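Local coordinates for protein putative metal-dependent phosphoesterase (Bifidobacterium adolescentis, PDB 3O0F) that binds AMP beside a cluster of two iron ions and one zinc ion and has metal-dependent phosphoesterase activity, probably acting on nucleotides or nucleic acids, at residues G145-A150 / D164-A169. Residues are numbered along the deposited sequence; the frame is centred on the assembly and turned at random.
Sequences GRPHIA and DAFADA. With AMP (adenosine monophosphate), chain B.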
ATOM      1  N   GLY A 145     -12.156  -1.319   2.003  1.00 21.91           N
ATOM      2  CA  GLY A 145     -11.727  -1.513   3.372  1.00 22.32           C
ATOM      3  C   GLY A 145     -12.282  -0.427   4.261  1.00 21.69           C
ATOM      4  O   GLY A 145     -13.253   0.240   3.908  1.00 17.85           O
ATOM      5  N   ARG A 146     -11.655  -0.246   5.422  1.00 22.64           N
ATOM      6  CA  ARG A 146     -12.103   0.792   6.374  1.00 21.62           C
ATOM      7  C   ARG A 146     -12.112   2.223   5.841  1.00 17.94           C
ATOM      8  O   ARG A 146     -12.988   3.002   6.233  1.00 26.12           O
ATOM      9  CB  ARG A 146     -11.341   0.683   7.700  1.00 22.24           C
ATOM     10  CG  ARG A 146     -11.804  -0.517   8.546  1.00 25.23           C
ATOM     11  CD  ARG A 146     -10.665  -1.089   9.333  1.00 36.24           C
ATOM     12  NE  ARG A 146     -10.156  -0.176  10.324  1.00 37.10           N
ATOM     13  CZ  ARG A 146      -8.881  -0.020  10.670  1.00 39.22           C
ATOM     14  NH1 ARG A 146      -7.902  -0.676  10.078  1.00 39.31           N
ATOM     15  NH2 ARG A 146      -8.582   0.859  11.613  1.00 43.65           N
ATOM     16  N   PRO A 147     -11.160   2.608   4.968  1.00 18.18           N
ATOM     17  CA  PRO A 147     -11.248   3.983   4.468  1.00 15.79           C
ATOM     18  C   PRO A 147     -12.559   4.372   3.800  1.00 17.24           C
ATOM     19  O   PRO A 147     -12.963   5.515   3.920  1.00 15.60           O
ATOM     20  CB  PRO A 147     -10.108   4.057   3.451  1.00 17.25           C
ATOM     21  CG  PRO A 147      -9.100   3.156   3.993  1.00 21.55           C
ATOM     22  CD  PRO A 147      -9.899   1.975   4.521  1.00 16.54           C
ATOM     23  N   HIS A 148     -13.195   3.433   3.104  1.00 16.80           N
ATOM     24  CA  HIS A 148     -14.465   3.660   2.471  1.00 18.33           C
ATOM     25  C   HIS A 148     -15.600   3.797   3.480  1.00 19.51           C
ATOM     26  O   HIS A 148     -16.513   4.566   3.253  1.00 20.75           O
ATOM     27  CB  HIS A 148     -14.766   2.558   1.440  1.00 19.55           C
ATOM     28  CG  HIS A 148     -13.677   2.407   0.426  1.00 16.27           C
ATOM     29  ND1 HIS A 148     -12.655   1.499   0.571  1.00 14.21           N
ATOM     30  CD2 HIS A 148     -13.404   3.105  -0.698  1.00 18.40           C
ATOM     31  CE1 HIS A 148     -11.795   1.646  -0.419  1.00 14.68           C
ATOM     32  NE2 HIS A 148     -12.247   2.596  -1.222  1.00 16.68           N
ATOM     33  N   ILE A 149     -15.533   3.055   4.580  1.00 18.98           N
ATOM     34  CA  ILE A 149     -16.414   3.286   5.714  1.00 18.74           C
ATOM     35  C   ILE A 149     -16.178   4.684   6.296  1.00 18.92           C
ATOM     36  O   ILE A 149     -17.126   5.435   6.513  1.00 19.09           O
ATOM     37  CB  ILE A 149     -16.230   2.264   6.871  1.00 18.26           C
ATOM     38  CG1 ILE A 149     -16.370   0.816   6.392  1.00 16.66           C
ATOM     39  CG2 ILE A 149     -17.262   2.544   7.995  1.00 19.26           C
ATOM     40  CD1 ILE A 149     -16.285  -0.228   7.531  1.00 19.47           C
ATOM     41  N   ALA A 150     -14.924   5.031   6.576  1.00 21.17           N
ATOM     42  CA  ALA A 150     -14.619   6.370   7.113  1.00 20.53           C
ATOM     43  C   ALA A 150     -15.178   7.440   6.199  1.00 23.62           C
ATOM     44  O   ALA A 150     -15.848   8.356   6.662  1.00 22.72           O
ATOM     45  CB  ALA A 150     -13.106   6.555   7.308  1.00 21.23           C
ATOM     46  N   ASP A 164     -10.315  11.579  11.312  1.00 36.66           N
ATOM     47  CA  ASP A 164     -11.150  11.679  12.529  1.00 38.25           C
ATOM     48  C   ASP A 164     -11.886  10.384  12.777  1.00 37.54           C
ATOM     49  O   ASP A 164     -11.970   9.908  13.921  1.00 37.36           O
ATOM     50  CB  ASP A 164     -12.216  12.785  12.413  1.00 39.59           C
ATOM     51  CG  ASP A 164     -11.629  14.202  12.419  1.00 42.90           C
ATOM     52  OD1 ASP A 164     -10.505  14.406  12.906  1.00 37.35           O
ATOM     53  OD2 ASP A 164     -12.313  15.122  11.933  1.00 51.83           O
ATOM     54  N   ALA A 165     -12.435   9.815  11.706  1.00 34.06           N
ATOM     55  CA  ALA A 165     -13.201   8.584  11.818  1.00 33.28           C
ATOM     56  C   ALA A 165     -12.331   7.490  12.378  1.00 31.76           C
ATOM     57  O   ALA A 165     -12.732   6.764  13.303  1.00 30.92           O
ATOM     58  CB  ALA A 165     -13.807   8.181  10.455  1.00 31.84           C
ATOM     59  N   PHE A 166     -11.116   7.395  11.839  1.00 34.87           N
ATOM     60  CA  PHE A 166     -10.121   6.390  12.275  1.00 34.54           C
ATOM     61  C   PHE A 166      -9.681   6.563  13.740  1.00 37.53           C
ATOM     62  O   PHE A 166      -9.369   5.581  14.425  1.00 37.24           O
ATOM     63  CB  PHE A 166      -8.900   6.412  11.341  1.00 33.07           C
ATOM     64  CG  PHE A 166      -9.048   5.518  10.154  1.00 27.82           C
ATOM     65  CD1 PHE A 166      -8.812   4.146  10.279  1.00 36.06           C
ATOM     66  CD2 PHE A 166      -9.437   6.019   8.924  1.00 35.83           C
ATOM     67  CE1 PHE A 166      -8.938   3.305   9.202  1.00 27.56           C
ATOM     68  CE2 PHE A 166      -9.576   5.184   7.839  1.00 34.19           C
ATOM     69  CZ  PHE A 166      -9.332   3.825   7.972  1.00 33.08           C
ATOM     70  N   ALA A 167      -9.669   7.811  14.216  1.00 41.21           N
ATOM     71  CA  ALA A 167      -9.440   8.098  15.641  1.00 44.07           C
ATOM     72  C   ALA A 167     -10.587   7.597  16.556  1.00 46.13           C
ATOM     73  O   ALA A 167     -10.427   7.547  17.779  1.00 52.17           O
ATOM     74  CB  ALA A 167      -9.208   9.617  15.853  1.00 42.15           C
ATOM     75  N   ASP A 168     -11.733   7.224  15.983  1.00 45.07           N
ATOM     76  CA  ASP A 168     -12.915   6.873  16.774  1.00 43.34           C
ATOM     77  C   ASP A 168     -13.589   5.566  16.289  1.00 40.53           C
ATOM     78  O   ASP A 168     -13.014   4.482  16.455  1.00 39.71           O
ATOM     79  CB  ASP A 168     -13.876   8.079  16.796  1.00 44.99           C
ATOM     80  CG  ASP A 168     -15.049   7.914  17.795  1.00 46.50           C
ATOM     81  OD1 ASP A 168     -15.083   6.949  18.589  1.00 56.43           O
ATOM     82  OD2 ASP A 168     -15.961   8.762  17.778  1.00 48.71           O
ATOM     83  N   ALA A 169     -14.776   5.667  15.681  1.00 37.82           N
ATOM     84  CA  ALA A 169     -15.613   4.506  15.376  1.00 37.69           C
ATOM     85  C   ALA A 169     -14.916   3.479  14.494  1.00 35.53           C
ATOM     86  O   ALA A 169     -15.143   2.302  14.662  1.00 34.55           O
ATOM     87  CB  ALA A 169     -16.908   4.945  14.713  1.00 38.63           C
TER
HETATM   88  P   AMP B 301      -8.192  -1.929   6.501  1.00 24.64           P
HETATM   89  O1P AMP B 301      -7.072  -2.577   5.772  1.00 19.33           O
HETATM   90  O2P AMP B 301      -9.472  -2.117   5.729  1.00 21.47           O
HETATM   91  O3P AMP B 301      -8.295  -2.299   7.982  1.00 24.68           O
HETATM   92  O5' AMP B 301      -7.901  -0.350   6.462  1.00 23.07           O
HETATM   93  C5' AMP B 301      -6.807   0.181   7.167  1.00 30.01           C
HETATM   94  C4' AMP B 301      -6.069   1.069   6.212  1.00 33.63           C
HETATM   95  O4' AMP B 301      -6.721   2.355   6.029  1.00 33.11           O
HETATM   96  C3' AMP B 301      -4.654   1.340   6.712  1.00 34.80           C
HETATM   97  O3' AMP B 301      -3.739   0.607   5.908  1.00 30.94           O
HETATM   98  C2' AMP B 301      -4.568   2.822   6.392  1.00 41.02           C
HETATM   99  O2' AMP B 301      -3.405   3.625   6.596  1.00 45.31           O
HETATM  100  C1' AMP B 301      -5.718   3.203   5.471  1.00 27.50           C
HETATM  101  N9  AMP B 301      -6.050   4.639   5.520  1.00 31.89           N
HETATM  102  C8  AMP B 301      -6.382   5.375   4.457  1.00 29.98           C
HETATM  103  N7  AMP B 301      -6.638   6.646   4.829  1.00 24.62           N
HETATM  104  C5  AMP B 301      -6.469   6.732   6.159  1.00 25.10           C
HETATM  105  C6  AMP B 301      -6.575   7.786   7.182  1.00 24.00           C
HETATM  106  N6  AMP B 301      -6.924   9.072   6.854  1.00 27.19           N
HETATM  107  N1  AMP B 301      -6.331   7.423   8.457  1.00 28.19           N
HETATM  108  C2  AMP B 301      -5.993   6.175   8.828  1.00 24.76           C
HETATM  109  N3  AMP B 301      -5.871   5.173   7.947  1.00 26.14           N
HETATM  110  C4  AMP B 301      -6.084   5.393   6.621  1.00 31.79           C
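Phe166 presents the CE1 rim of its ring to one face of the Arg146 guanidinium, where NH2 comes within 3.5 Å of CE1. The two planes are steeply inclined, 69° apart, and NH2 lies at the ring's edge, so this is not a face-on cation-pi stack. One face of the ring is taken by the adenine of AMP, with N3 3.5 Å above its centre. Farther round the rim, Pro147 CD lies 4.0 Å from Phe166 CZ. Ala150 CB approaches the ring obliquely, 3.8 Å from Phe166 CE2, and meets Ala165 CB at 3.6 Å, a small-residue contact that lets helices 146-155 and 162-166 come close together. The Arg146 chain, turning at chi3 (65°), brings NH1 to phosphate oxygen O3P of AMP in a nearly straight bond of 2.7 Å, while backbone N of the same residue donates to O2P at 2.9 Å. Behind this shell, Val170 O accepts a hydrogen bond from Arg146 NH2, which with the NH1 bond probably helps hold the guanidinium in its orientation. Without that group, as with an alanine here, O3P would probably lose its charged donor and the CE1 edge of Phe166 its neighbour. In this PHP-domain pocket, where Pro147 adjoins the zinc ligand Asp25, Arg146 grips the phosphate and, with Arg110 and Arg113, probably balances its charge, while Phe166 supports the adenine.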